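Local coordinates for protein acyl-coa oxidase (PDB 1W07) that oxidises long- and medium-chain acyl-CoAs to 2-trans-enoyl-CoAs in the peroxisome, using FAD and passing the electrons to oxygen to give hydrogen peroxide, at residues 45-50 with 69-74; 63-68 with 95-100; 467-472 with 579-584; 488-493 with 569-574. The protein carries 1 engineered substitution. All blocks are in the same frame, centred on the assembly; numbering follows the deposited sequence.

Contacts 1 and 2 lie in the N-terminal helical region and share helix 58-78. Their centres are 9 Å apart. They meet directly: K68 NZ of contact 2 is probably hydrogen-bonded to E49 O of contact 1, 2.7 Å away. Contacts 3 and 4 form a second pair in the C-terminal helical region, with centres 13 Å apart. C467 SG of contact 3 packs 3.8 Å from A489 CB of contact 4. The two pairs lie on opposite sides of the chain's centre; contacts 2 and 4 are about 47 Å apart between centres. Contact 2 approaches the flavin, with the side chain of P96 about 8 Å from FAD. The other three lie away from the annotated sites.

Contact 1: residues 45-50 with 69-74; sequences DPVFEK and CAHAFK
The carboxylate oxygen D45 OD2 accepts a short hydrogen bond of 2.6 Å from H71 NE2. This His-carboxylate pair ties the loop after helix 29-43 to helix 58-78 in the N-terminal helical domain of the oxidase. OD2 is met on its syn side and lies almost in the imidazole plane, while the carboxylate itself stands nearly upright to that ring, the two planes 86° apart. The other oxygen is used within the loop. D45 OD1 accepts from V47 N at 3.0 Å, which makes an Asx turn and helps fix the rotation of the carboxylate. Such a close carboxylate would be expected to favour a protonated imidazole.

V47 lies over one face of the same ring. Its CG2 sits 3.8 Å from the centroid of the H71 ring, close to the ring normal, in a CH-pi contact. CG1, placed anti to the backbone N (chi1 180°), reaches back to H71 CB and CG. F48 makes an offset edge-to-face pair: the edge of H71 is turned toward the F48 face, with the planes at 70°. The imidazole is thus held by a bond at one edge, a valine over a face and a phenyl ring beside it. I93 of helix 83-93 packs on both F48 and A72. At the far rim of its ring, F48 CZ comes 3.6 Å from H71 CD2 and 4.4 Å from A72 CA.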
loop_
_atom_site.group_PDB
_atom_site.type_symbol
_atom_site.label_atom_id
_atom_site.label_comp_id
_atom_site.label_asym_id
_atom_site.label_seq_id
_atom_site.Cartn_x
_atom_site.Cartn_y
_atom_site.Cartn_z
ATOM N N ASP B 45 19.907 24.922 -3.107
ATOM C CA ASP B 45 21.074 24.398 -3.851
ATOM C C ASP B 45 20.649 23.546 -5.055
ATOM O O ASP B 45 20.014 22.509 -4.901
ATOM C CB ASP B 45 21.963 23.564 -2.922
ATOM C CG ASP B 45 23.370 23.340 -3.480
ATOM O OD1 ASP B 45 23.523 23.198 -4.714
ATOM O OD2 ASP B 45 24.327 23.275 -2.674
ATOM N N PRO B 46 21.014 23.971 -6.274
ATOM C CA PRO B 46 20.670 23.248 -7.506
ATOM C C PRO B 46 21.110 21.785 -7.513
ATOM O O PRO B 46 20.435 20.927 -8.074
ATOM C CB PRO B 46 21.381 24.056 -8.590
ATOM C CG PRO B 46 21.412 25.435 -8.018
ATOM C CD PRO B 46 21.784 25.188 -6.587
ATOM N N VAL B 47 22.253 21.501 -6.896
ATOM C CA VAL B 47 22.778 20.136 -6.863
ATOM C C VAL B 47 21.808 19.193 -6.138
ATOM O O VAL B 47 21.789 17.987 -6.409
ATOM C CB VAL B 47 24.177 20.082 -6.155
ATOM C CG1 VAL B 47 24.703 18.649 -6.127
ATOM C CG2 VAL B 47 25.172 21.002 -6.879
ATOM N N PHE B 48 20.992 19.738 -5.237
ATOM C CA PHE B 48 20.062 18.911 -4.463
ATOM C C PHE B 48 18.650 18.793 -5.026
ATOM O O PHE B 48 17.710 18.443 -4.311
ATOM C CB PHE B 48 20.016 19.415 -3.019
ATOM C CG PHE B 48 21.331 19.287 -2.283
ATOM C CD1 PHE B 48 21.692 20.216 -1.304
ATOM C CD2 PHE B 48 22.203 18.233 -2.555
ATOM C CE1 PHE B 48 22.899 20.099 -0.607
ATOM C CE2 PHE B 48 23.419 18.102 -1.861
ATOM C CZ PHE B 48 23.767 19.038 -0.886
ATOM N N GLU B 49 18.515 19.080 -6.314
ATOM C CA GLU B 49 17.235 18.965 -6.986
ATOM C C GLU B 49 16.841 17.496 -6.973
ATOM O O GLU B 49 17.701 16.627 -7.141
ATOM C CB GLU B 49 17.365 19.452 -8.436
ATOM C CG GLU B 49 16.154 19.137 -9.296
ATOM C CD GLU B 49 16.371 19.478 -10.758
ATOM O OE1 GLU B 49 17.474 19.202 -11.282
ATOM O OE2 GLU B 49 15.428 20.000 -11.392
ATOM N N LYS B 50 15.557 17.207 -6.773
ATOM C CA LYS B 50 15.112 15.818 -6.769
ATOM C C LYS B 50 13.727 15.597 -7.363
ATOM O O LYS B 50 13.201 14.491 -7.283
ATOM C CB LYS B 50 15.129 15.238 -5.349
ATOM C CG LYS B 50 13.933 15.636 -4.492
ATOM C CD LYS B 50 14.323 16.590 -3.378
ATOM C CE LYS B 50 14.034 16.004 -1.978
ATOM N NZ LYS B 50 12.602 15.771 -1.557
ATOM N N CYS B 69 26.219 13.291 -2.617
ATOM C CA CYS B 69 26.924 12.981 -1.385
ATOM C C CYS B 69 28.263 13.720 -1.319
ATOM O O CYS B 69 28.656 14.214 -0.264
ATOM C CB CYS B 69 27.145 11.471 -1.257
ATOM S SG CYS B 69 25.642 10.510 -0.948
ATOM N N ALA B 70 28.954 13.795 -2.451
ATOM C CA ALA B 70 30.246 14.468 -2.518
ATOM C C ALA B 70 30.052 15.963 -2.278
ATOM O O ALA B 70 30.843 16.607 -1.584
ATOM C CB ALA B 70 30.888 14.230 -3.878
ATOM N N HIS B 71 28.992 16.507 -2.857
ATOM C CA HIS B 71 28.702 17.915 -2.694
ATOM C C HIS B 71 28.393 18.194 -1.227
ATOM O O HIS B 71 28.751 19.242 -0.696
ATOM C CB HIS B 71 27.522 18.306 -3.587
ATOM C CG HIS B 71 27.226 19.771 -3.587
ATOM N ND1 HIS B 71 28.073 20.706 -4.145
ATOM C CD2 HIS B 71 26.186 20.468 -3.073
ATOM C CE1 HIS B 71 27.563 21.914 -3.979
ATOM N NE2 HIS B 71 26.418 21.798 -3.329
ATOM N N ALA B 72 27.739 17.234 -0.574
ATOM C CA ALA B 72 27.386 17.349 0.844
ATOM C C ALA B 72 28.650 17.452 1.681
ATOM O O ALA B 72 28.746 18.303 2.563
ATOM C CB ALA B 72 26.584 16.133 1.288
ATOM N N PHE B 73 29.610 16.572 1.412
ATOM C CA PHE B 73 30.880 16.581 2.132
ATOM C C PHE B 73 31.512 17.960 1.981
ATOM O O PHE B 73 31.976 18.545 2.957
ATOM C CB PHE B 73 31.831 15.524 1.558
ATOM C CG PHE B 73 31.317 14.116 1.660
ATOM C CD1 PHE B 73 31.681 13.161 0.711
ATOM C CD2 PHE B 73 30.477 13.738 2.701
ATOM C CE1 PHE B 73 31.211 11.850 0.797
ATOM C CE2 PHE B 73 30.002 12.424 2.796
ATOM C CZ PHE B 73 30.369 11.484 1.845
ATOM N N LYS B 74 31.525 18.469 0.750
ATOM C CA LYS B 74 32.089 19.781 0.453
ATOM C C LYS B 74 31.407 20.892 1.235
ATOM O O LYS B 74 32.074 21.734 1.844
ATOM C CB LYS B 74 31.971 20.080 -1.042
ATOM C CG LYS B 74 32.930 19.285 -1.905
ATOM C CD LYS B 74 34.280 19.978 -2.025
ATOM C CE LYS B 74 34.174 21.254 -2.860
ATOM N NZ LYS B 74 35.491 21.923 -3.076
#

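Contact 2: residues 63-68 with 95-100; sequences KSTLRK and QPAYVD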
loop_
_atom_site.group_PDB
_atom_site.type_symbol
_atom_site.label_atom_id
_atom_site.label_comp_id
_atom_site.label_asym_id
_atom_site.label_seq_id
_atom_site.Cartn_x
_atom_site.Cartn_y
_atom_site.Cartn_z
ATOM N N LYS B 63 24.653 7.741 -10.141
ATOM C CA LYS B 63 25.727 8.709 -10.323
ATOM C C LYS B 63 25.369 10.035 -9.663
ATOM O O LYS B 63 26.193 10.654 -8.982
ATOM C CB LYS B 63 26.001 8.926 -11.811
ATOM C CG LYS B 63 27.045 10.008 -12.061
ATOM C CD LYS B 63 27.598 9.964 -13.484
ATOM C CE LYS B 63 28.767 10.936 -13.653
ATOM N NZ LYS B 63 29.440 10.787 -14.977
ATOM N N SER B 64 24.135 10.471 -9.888
ATOM C CA SER B 64 23.640 11.709 -9.310
ATOM C C SER B 64 23.714 11.641 -7.785
ATOM O O SER B 64 23.959 12.642 -7.119
ATOM C CB SER B 64 22.194 11.934 -9.754
ATOM O OG SER B 64 21.653 13.046 -9.076
ATOM N N THR B 65 23.498 10.444 -7.243
ATOM C CA THR B 65 23.534 10.224 -5.796
ATOM C C THR B 65 24.963 10.401 -5.285
ATOM O O THR B 65 25.191 11.008 -4.222
ATOM C CB THR B 65 23.034 8.804 -5.438
ATOM O OG1 THR B 65 21.652 8.687 -5.808
ATOM C CG2 THR B 65 23.196 8.531 -3.947
ATOM N N LEU B 66 25.927 9.862 -6.027
ATOM C CA LEU B 66 27.325 9.985 -5.619
ATOM C C LEU B 66 27.686 11.461 -5.646
ATOM O O LEU B 66 28.380 11.943 -4.754
ATOM C CB LEU B 66 28.238 9.200 -6.558
ATOM C CG LEU B 66 27.979 7.687 -6.591
ATOM C CD1 LEU B 66 29.058 7.006 -7.450
ATOM C CD2 LEU B 66 27.939 7.121 -5.152
ATOM N N ARG B 67 27.202 12.178 -6.660
ATOM C CA ARG B 67 27.464 13.608 -6.773
ATOM C C ARG B 67 26.904 14.366 -5.575
ATOM O O ARG B 67 27.598 15.191 -4.974
ATOM C CB ARG B 67 26.837 14.180 -8.044
ATOM C CG ARG B 67 27.213 15.643 -8.278
ATOM C CD ARG B 67 26.414 16.247 -9.420
ATOM N NE ARG B 67 26.888 17.587 -9.735
ATOM C CZ ARG B 67 26.126 18.544 -10.258
ATOM N NH1 ARG B 67 24.843 18.313 -10.525
ATOM N NH2 ARG B 67 26.647 19.739 -10.511
ATOM N N LYS B 68 25.642 14.105 -5.239
ATOM C CA LYS B 68 25.002 14.787 -4.109
ATOM C C LYS B 68 25.740 14.515 -2.806
ATOM O O LYS B 68 25.870 15.406 -1.974
ATOM C CB LYS B 68 23.539 14.352 -3.947
ATOM C CG LYS B 68 22.607 14.838 -5.052
ATOM C CD LYS B 68 21.161 14.394 -4.804
ATOM C CE LYS B 68 20.228 15.007 -5.848
ATOM N NZ LYS B 68 18.806 14.575 -5.722
ATOM N N GLN B 95 17.734 11.609 0.101
ATOM C CA GLN B 95 18.043 10.631 -0.926
ATOM C C GLN B 95 18.841 9.459 -0.385
ATOM O O GLN B 95 20.015 9.587 -0.060
ATOM C CB GLN B 95 18.787 11.309 -2.083
ATOM C CG GLN B 95 18.986 10.404 -3.304
ATOM C CD GLN B 95 18.975 11.174 -4.613
ATOM O OE1 GLN B 95 18.124 12.040 -4.829
ATOM N NE2 GLN B 95 19.901 10.845 -5.506
ATOM N N PRO B 96 18.197 8.287 -0.269
ATOM C CA PRO B 96 18.844 7.074 0.240
ATOM C C PRO B 96 20.202 6.884 -0.438
ATOM O O PRO B 96 20.288 6.866 -1.671
ATOM C CB PRO B 96 17.846 5.982 -0.130
ATOM C CG PRO B 96 16.520 6.702 0.035
ATOM C CD PRO B 96 16.790 8.021 -0.642
ATOM N N ALA B 97 21.251 6.731 0.364
ATOM C CA ALA B 97 22.598 6.597 -0.176
ATOM C C ALA B 97 23.507 5.883 0.813
ATOM O O ALA B 97 23.209 5.799 2.006
ATOM C CB ALA B 97 23.163 7.986 -0.498
ATOM N N TYR B 98 24.627 5.381 0.311
ATOM C CA TYR B 98 25.587 4.644 1.115
ATOM C C TYR B 98 25.970 5.375 2.388
ATOM O O TYR B 98 26.250 4.752 3.412
ATOM C CB TYR B 98 26.843 4.358 0.292
ATOM C CG TYR B 98 27.662 5.587 -0.003
ATOM C CD1 TYR B 98 28.686 5.986 0.856
ATOM C CD2 TYR B 98 27.428 6.345 -1.143
ATOM C CE1 TYR B 98 29.461 7.104 0.582
ATOM C CE2 TYR B 98 28.191 7.470 -1.429
ATOM C CZ TYR B 98 29.204 7.843 -0.574
ATOM O OH TYR B 98 29.973 8.944 -0.875
ATOM N N VAL B 99 25.985 6.698 2.310
ATOM C CA VAL B 99 26.339 7.527 3.448
ATOM C C VAL B 99 25.466 7.219 4.668
ATOM O O VAL B 99 25.934 7.295 5.806
ATOM C CB VAL B 99 26.203 9.034 3.102
ATOM C CG1 VAL B 99 26.388 9.878 4.342
ATOM C CG2 VAL B 99 27.245 9.424 2.061
ATOM N N ASP B 100 24.205 6.863 4.442
ATOM C CA ASP B 100 23.314 6.581 5.554
ATOM C C ASP B 100 23.781 5.375 6.361
ATOM O O ASP B 100 23.679 5.365 7.592
ATOM C CB ASP B 100 21.877 6.339 5.063
ATOM C CG ASP B 100 21.360 7.456 4.166
ATOM O OD1 ASP B 100 21.728 8.631 4.383
ATOM O OD2 ASP B 100 20.567 7.154 3.245
HETATM O O HOH W 1 19.170 12.484 -8.097
HETATM O O HOH W 2 30.043 10.332 -3.181
#
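Q95 reaches from the loop before helix 98-113 to the side of helix 58-78, where T65 and K68 receive its amide. Its CB points toward that helix. Q95 CG stands anti to the backbone N (chi1 -172°) and comes 4.0 Å from T65 OG1. The chain then bends at chi2 and brings CD between the two partners. Q95 NE2 donates to T65 OG1 at 2.8 Å, with the hydroxyl close to the amide plane. At the other end, Q95 OE1 accepts from K68 NZ at 2.8 Å. This ammonium lies well above the carbonyl plane, 41° out of it, at the tip of an extended lysine chain. The strongest partner of K68 NZ is E49 O, in the loop before helix 58-78, and R53 also donates to Q95 OE1. Water 1 joins S64 OG, K68 NZ and Q95 NE2. Both ends of this buried amide thus have partners, which probably defines which end is oxygen and which nitrogen.

Beyond Q95, T65 CG2 presses on A97 CB at 3.5 Å, a tight methyl contact. L66 CD2 packs against Y98 CE2 at 3.7 Å, the two side chains crossing at about a right angle. Water 2 bridges L66 O and Y98 OH. P96 O also bonds to S236. The arrangement packs helix 58-78 against the lead-in to helix 98-113 within the N-terminal helical domain of the acyl-CoA oxidase fold, on the side approaching the FAD pocket.

Contact 3: residues 467-472 with 579-584; sequences CRSGVQ and PKQASL
The loop before helix 480-503 is held to the start of helix 579-596, in the C-terminal helical region of the oxidase. A single glutamine of the helix does most of the work. Q581 NE2 donates to two carbonyls of the loop, S469 O at 2.7 Å and V471 O at 3.0 Å, so both of its N-H groups are used. The two acceptors lie near the amide plane but are used differently. V471 O is met in its carbonyl plane, on a lone pair. The bond to S469 O comes from above that carbonyl's plane, 60° out of it. The chain of Q581 is extended beyond CG, which carries the amide across to the loop backbone. Its OE1 accepts from T578 N just before the helix, so the amide is held at both ends.

V471 CB lies 3.7 Å from Q581 NE2. One turn on, L584 CD1 touches V471 CG1 at 3.7 Å and also meets the backbone carbon Q472 C. W477 donates to Q581 O. The C467-C576 disulfide and the backbone bonding of S469 with C576 tie the same loop to the residues just before helix 579-596, a cross-link within the C-terminal helical region.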
loop_
_atom_site.group_PDB
_atom_site.type_symbol
_atom_site.label_atom_id
_atom_site.label_comp_id
_atom_site.label_asym_id
_atom_site.label_seq_id
_atom_site.Cartn_x
_atom_site.Cartn_y
_atom_site.Cartn_z
ATOM N N CYS B 467 -13.790 -4.133 35.417
ATOM C CA CYS B 467 -14.302 -2.768 35.449
ATOM C C CYS B 467 -15.565 -2.511 34.656
ATOM O O CYS B 467 -16.077 -3.374 33.948
ATOM C CB CYS B 467 -13.249 -1.743 35.003
ATOM S SG CYS B 467 -12.439 -1.853 33.364
ATOM N N ARG B 468 -16.067 -1.294 34.812
ATOM C CA ARG B 468 -17.266 -0.850 34.136
ATOM C C ARG B 468 -17.172 0.656 34.012
ATOM O O ARG B 468 -17.496 1.385 34.949
ATOM C CB ARG B 468 -18.517 -1.225 34.936
ATOM C CG ARG B 468 -18.916 -2.688 34.832
ATOM C CD ARG B 468 -20.353 -2.893 35.297
ATOM N NE ARG B 468 -20.811 -4.260 35.070
ATOM C CZ ARG B 468 -22.065 -4.663 35.259
ATOM N NH1 ARG B 468 -22.987 -3.803 35.682
ATOM N NH2 ARG B 468 -22.402 -5.925 35.025
ATOM N N SER B 469 -16.710 1.114 32.855
ATOM C CA SER B 469 -16.572 2.537 32.586
ATOM C C SER B 469 -17.823 3.293 33.034
ATOM O O SER B 469 -18.945 2.814 32.860
ATOM C CB SER B 469 -16.335 2.750 31.090
ATOM O OG SER B 469 -16.007 4.094 30.814
ATOM N N GLY B 470 -17.624 4.473 33.614
ATOM C CA GLY B 470 -18.749 5.266 34.077
ATOM C C GLY B 470 -19.318 6.170 33.004
ATOM O O GLY B 470 -20.220 6.966 33.267
ATOM N N VAL B 471 -18.791 6.043 31.790
ATOM C CA VAL B 471 -19.238 6.858 30.667
ATOM C C VAL B 471 -20.761 6.895 30.554
ATOM O O VAL B 471 -21.415 5.855 30.461
ATOM C CB VAL B 471 -18.656 6.334 29.338
ATOM C CG1 VAL B 471 -19.285 7.063 28.175
ATOM C CG2 VAL B 471 -17.141 6.526 29.325
ATOM N N GLN B 472 -21.316 8.103 30.572
ATOM C CA GLN B 472 -22.758 8.295 30.465
ATOM C C GLN B 472 -23.045 9.325 29.386
ATOM O O GLN B 472 -24.177 9.445 28.907
ATOM C CB GLN B 472 -23.342 8.761 31.806
ATOM C CG GLN B 472 -23.249 7.733 32.933
ATOM C CD GLN B 472 -23.928 8.195 34.213
ATOM O OE1 GLN B 472 -25.108 8.556 34.211
ATOM N NE2 GLN B 472 -23.188 8.179 35.316
ATOM N N PRO B 579 -22.055 -1.321 24.471
ATOM C CA PRO B 579 -22.298 -0.811 23.121
ATOM C C PRO B 579 -22.747 0.648 23.119
ATOM O O PRO B 579 -22.413 1.406 22.213
ATOM C CB PRO B 579 -23.375 -1.749 22.596
ATOM C CG PRO B 579 -22.991 -3.044 23.217
ATOM C CD PRO B 579 -22.657 -2.656 24.641
ATOM N N LYS B 580 -23.503 1.038 24.135
ATOM C CA LYS B 580 -23.994 2.405 24.232
ATOM C C LYS B 580 -22.848 3.377 24.485
ATOM O O LYS B 580 -22.800 4.461 23.910
ATOM C CB LYS B 580 -25.028 2.517 25.357
ATOM C CG LYS B 580 -25.677 3.885 25.446
ATOM C CD LYS B 580 -26.520 4.019 26.711
ATOM C CE LYS B 580 -26.891 5.477 26.964
ATOM N NZ LYS B 580 -27.424 5.696 28.344
ATOM N N GLN B 581 -21.920 2.988 25.350
ATOM C CA GLN B 581 -20.791 3.855 25.640
ATOM C C GLN B 581 -19.880 3.909 24.416
ATOM O O GLN B 581 -19.160 4.890 24.210
ATOM C CB GLN B 581 -20.011 3.334 26.849
ATOM C CG GLN B 581 -20.839 3.240 28.129
ATOM C CD GLN B 581 -20.079 2.573 29.265
ATOM O OE1 GLN B 581 -19.439 1.537 29.074
ATOM N NE2 GLN B 581 -20.165 3.151 30.457
ATOM N N ALA B 582 -19.921 2.853 23.604
ATOM C CA ALA B 582 -19.102 2.770 22.400
ATOM C C ALA B 582 -19.651 3.744 21.372
ATOM O O ALA B 582 -18.899 4.381 20.640
ATOM C CB ALA B 582 -19.116 1.346 21.848
ATOM N N SER B 583 -20.974 3.854 21.337
ATOM C CA SER B 583 -21.647 4.753 20.420
ATOM C C SER B 583 -21.387 6.200 20.845
ATOM O O SER B 583 -21.371 7.107 20.014
ATOM C CB SER B 583 -23.149 4.453 20.410
ATOM O OG SER B 583 -23.788 5.071 19.308
ATOM N N LEU B 584 -21.186 6.413 22.142
ATOM C CA LEU B 584 -20.891 7.747 22.669
ATOM C C LEU B 584 -19.474 8.166 22.274
ATOM O O LEU B 584 -19.203 9.345 22.031
ATOM C CB LEU B 584 -21.023 7.756 24.199
ATOM C CG LEU B 584 -22.455 7.661 24.747
ATOM C CD1 LEU B 584 -22.438 7.479 26.265
ATOM C CD2 LEU B 584 -23.201 8.926 24.346
#

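Contact 4: residues 488-493 with 569-574; sequences EARALR and GDFLST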
loop_
_atom_site.group_PDB
_atom_site.type_symbol
_atom_site.label_atom_id
_atom_site.label_comp_id
_atom_site.label_asym_id
_atom_site.label_seq_id
_atom_site.Cartn_x
_atom_site.Cartn_y
_atom_site.Cartn_z
ATOM N N GLU B 488 -6.032 0.082 29.112
ATOM C CA GLU B 488 -5.274 -0.811 29.989
ATOM C C GLU B 488 -6.057 -2.103 30.183
ATOM O O GLU B 488 -5.507 -3.195 30.071
ATOM C CB GLU B 488 -4.998 -0.152 31.347
ATOM C CG GLU B 488 -4.137 1.102 31.281
ATOM C CD GLU B 488 -3.867 1.696 32.649
ATOM O OE1 GLU B 488 -4.728 1.542 33.538
ATOM O OE2 GLU B 488 -2.810 2.334 32.834
ATOM N N ALA B 489 -7.348 -1.975 30.459
ATOM C CA ALA B 489 -8.203 -3.143 30.642
ATOM C C ALA B 489 -8.240 -4.011 29.385
ATOM O O ALA B 489 -8.101 -5.231 29.449
ATOM C CB ALA B 489 -9.614 -2.702 30.999
ATOM N N ARG B 490 -8.431 -3.375 28.238
ATOM C CA ARG B 490 -8.483 -4.091 26.974
ATOM C C ARG B 490 -7.199 -4.880 26.698
ATOM O O ARG B 490 -7.248 -6.039 26.281
ATOM C CB ARG B 490 -8.767 -3.094 25.843
ATOM C CG ARG B 490 -8.586 -3.650 24.449
ATOM C CD ARG B 490 -7.386 -3.003 23.777
ATOM N NE ARG B 490 -7.251 -3.402 22.368
ATOM C CZ ARG B 490 -6.578 -2.688 21.469
ATOM N NH1 ARG B 490 -5.996 -1.546 21.830
ATOM N NH2 ARG B 490 -6.491 -3.104 20.218
ATOM N N ALA B 491 -6.053 -4.257 26.948
ATOM C CA ALA B 491 -4.760 -4.902 26.735
ATOM C C ALA B 491 -4.526 -6.030 27.739
ATOM O O ALA B 491 -4.165 -7.146 27.364
ATOM C CB ALA B 491 -3.644 -3.880 26.848
ATOM N N LEU B 492 -4.729 -5.729 29.018
ATOM C CA LEU B 492 -4.543 -6.713 30.078
ATOM C C LEU B 492 -5.466 -7.909 29.863
ATOM O O LEU B 492 -5.051 -9.052 30.003
ATOM C CB LEU B 492 -4.829 -6.081 31.446
ATOM C CG LEU B 492 -4.758 -7.011 32.669
ATOM C CD1 LEU B 492 -3.389 -7.658 32.765
ATOM C CD2 LEU B 492 -5.036 -6.203 33.920
ATOM N N ARG B 493 -6.718 -7.622 29.527
ATOM C CA ARG B 493 -7.708 -8.652 29.286
ATOM C C ARG B 493 -7.262 -9.606 28.178
ATOM O O ARG B 493 -7.340 -10.828 28.325
ATOM C CB ARG B 493 -9.041 -8.001 28.918
ATOM C CG ARG B 493 -10.089 -8.949 28.364
ATOM C CD ARG B 493 -10.587 -9.925 29.404
ATOM N NE ARG B 493 -12.042 -9.846 29.561
ATOM C CZ ARG B 493 -12.751 -10.677 30.315
ATOM N NH1 ARG B 493 -12.136 -11.644 30.982
ATOM N NH2 ARG B 493 -14.066 -10.535 30.412
ATOM N N GLY B 569 -14.200 -4.448 18.906
ATOM C CA GLY B 569 -14.375 -5.811 19.378
ATOM C C GLY B 569 -13.546 -6.138 20.611
ATOM O O GLY B 569 -14.021 -6.847 21.503
ATOM N N ASP B 570 -12.311 -5.633 20.669
ATOM C CA ASP B 570 -11.423 -5.879 21.814
ATOM C C ASP B 570 -11.973 -5.249 23.104
ATOM O O ASP B 570 -11.910 -5.859 24.175
ATOM C CB ASP B 570 -10.023 -5.299 21.566
ATOM C CG ASP B 570 -9.277 -5.975 20.424
ATOM O OD1 ASP B 570 -9.701 -7.051 19.951
ATOM O OD2 ASP B 570 -8.240 -5.414 20.008
ATOM N N PHE B 571 -12.488 -4.022 23.008
ATOM C CA PHE B 571 -13.025 -3.330 24.184
ATOM C C PHE B 571 -14.372 -3.897 24.676
ATOM O O PHE B 571 -14.582 -4.039 25.885
ATOM C CB PHE B 571 -13.170 -1.830 23.890
ATOM C CG PHE B 571 -11.859 -1.128 23.648
ATOM C CD1 PHE B 571 -11.217 -1.222 22.417
ATOM C CD2 PHE B 571 -11.254 -0.390 24.660
ATOM C CE1 PHE B 571 -9.992 -0.597 22.192
ATOM C CE2 PHE B 571 -10.026 0.241 24.448
ATOM C CZ PHE B 571 -9.394 0.135 23.208
ATOM N N LEU B 572 -15.277 -4.221 23.752
ATOM C CA LEU B 572 -16.577 -4.767 24.134
ATOM C C LEU B 572 -16.471 -6.144 24.793
ATOM O O LEU B 572 -17.384 -6.568 25.504
ATOM C CB LEU B 572 -17.504 -4.852 22.921
ATOM C CG LEU B 572 -18.059 -3.527 22.400
ATOM C CD1 LEU B 572 -18.991 -3.786 21.221
ATOM C CD2 LEU B 572 -18.791 -2.800 23.527
ATOM N N SER B 573 -15.368 -6.843 24.559
ATOM C CA SER B 573 -15.181 -8.159 25.159
ATOM C C SER B 573 -14.861 -8.072 26.651
ATOM O O SER B 573 -15.045 -9.042 27.386
ATOM C CB SER B 573 -14.052 -8.908 24.454
ATOM O OG SER B 573 -14.404 -9.225 23.120
ATOM N N THR B 574 -14.390 -6.912 27.098
ATOM C CA THR B 574 -14.025 -6.719 28.502
ATOM C C THR B 574 -15.213 -6.473 29.423
ATOM O O THR B 574 -15.093 -6.605 30.643
ATOM C CB THR B 574 -13.038 -5.530 28.674
ATOM O OG1 THR B 574 -13.713 -4.301 28.366
ATOM C CG2 THR B 574 -11.828 -5.697 27.758
HETATM O O HOH W 3 -10.010 -7.744 25.556
#
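The guanidinium of R490 has the F571 ring over one face and D570 OD2 at its edge. F571 CE1 sits offset toward the rim of that group, and the guanidinium and phenyl planes are 28° apart. The phenyl ring is itself covered on one face by the arginine stem. R490 CG stands 3.9 Å from the centroid of the F571 ring, almost on the ring normal, as a CH-pi contact, and CD lies over the same ring 3.8 Å from F571 CZ. A bend at chi2 (-111°) turns the R490 chain along the phenyl face toward D570.

The salt bridge is side-on, with two nitrogens of R490 sharing one oxygen. R490 NH2 is 2.9 Å from D570 OD2 and uses the anti lone pair; R490 NE makes the longer bond to D570 OD2, 3.3 Å. Q528 of helix 516-538 takes the NH1 of R490. F487 meets F571 edge-to-face.

Further along, T574 CG2 fits between the two arginines, 3.7 Å from R493 CG and 3.8 Å from R490 CA. T574 OG1 donates to F571 O at 2.6 Å, which helps to keep T574 CG2 facing helix 480-503. Water 3 donates to D570 O and, weakly, to R490 O. S573 packs on L572 of the second subunit, so this junction of helices 480-503 and 568-572 borders the dimer interface. D570 probably offsets the charge of the buried R490, while Q528 at NH1 and the F571 face help to hold the guanidinium in place; it very probably stays protonated.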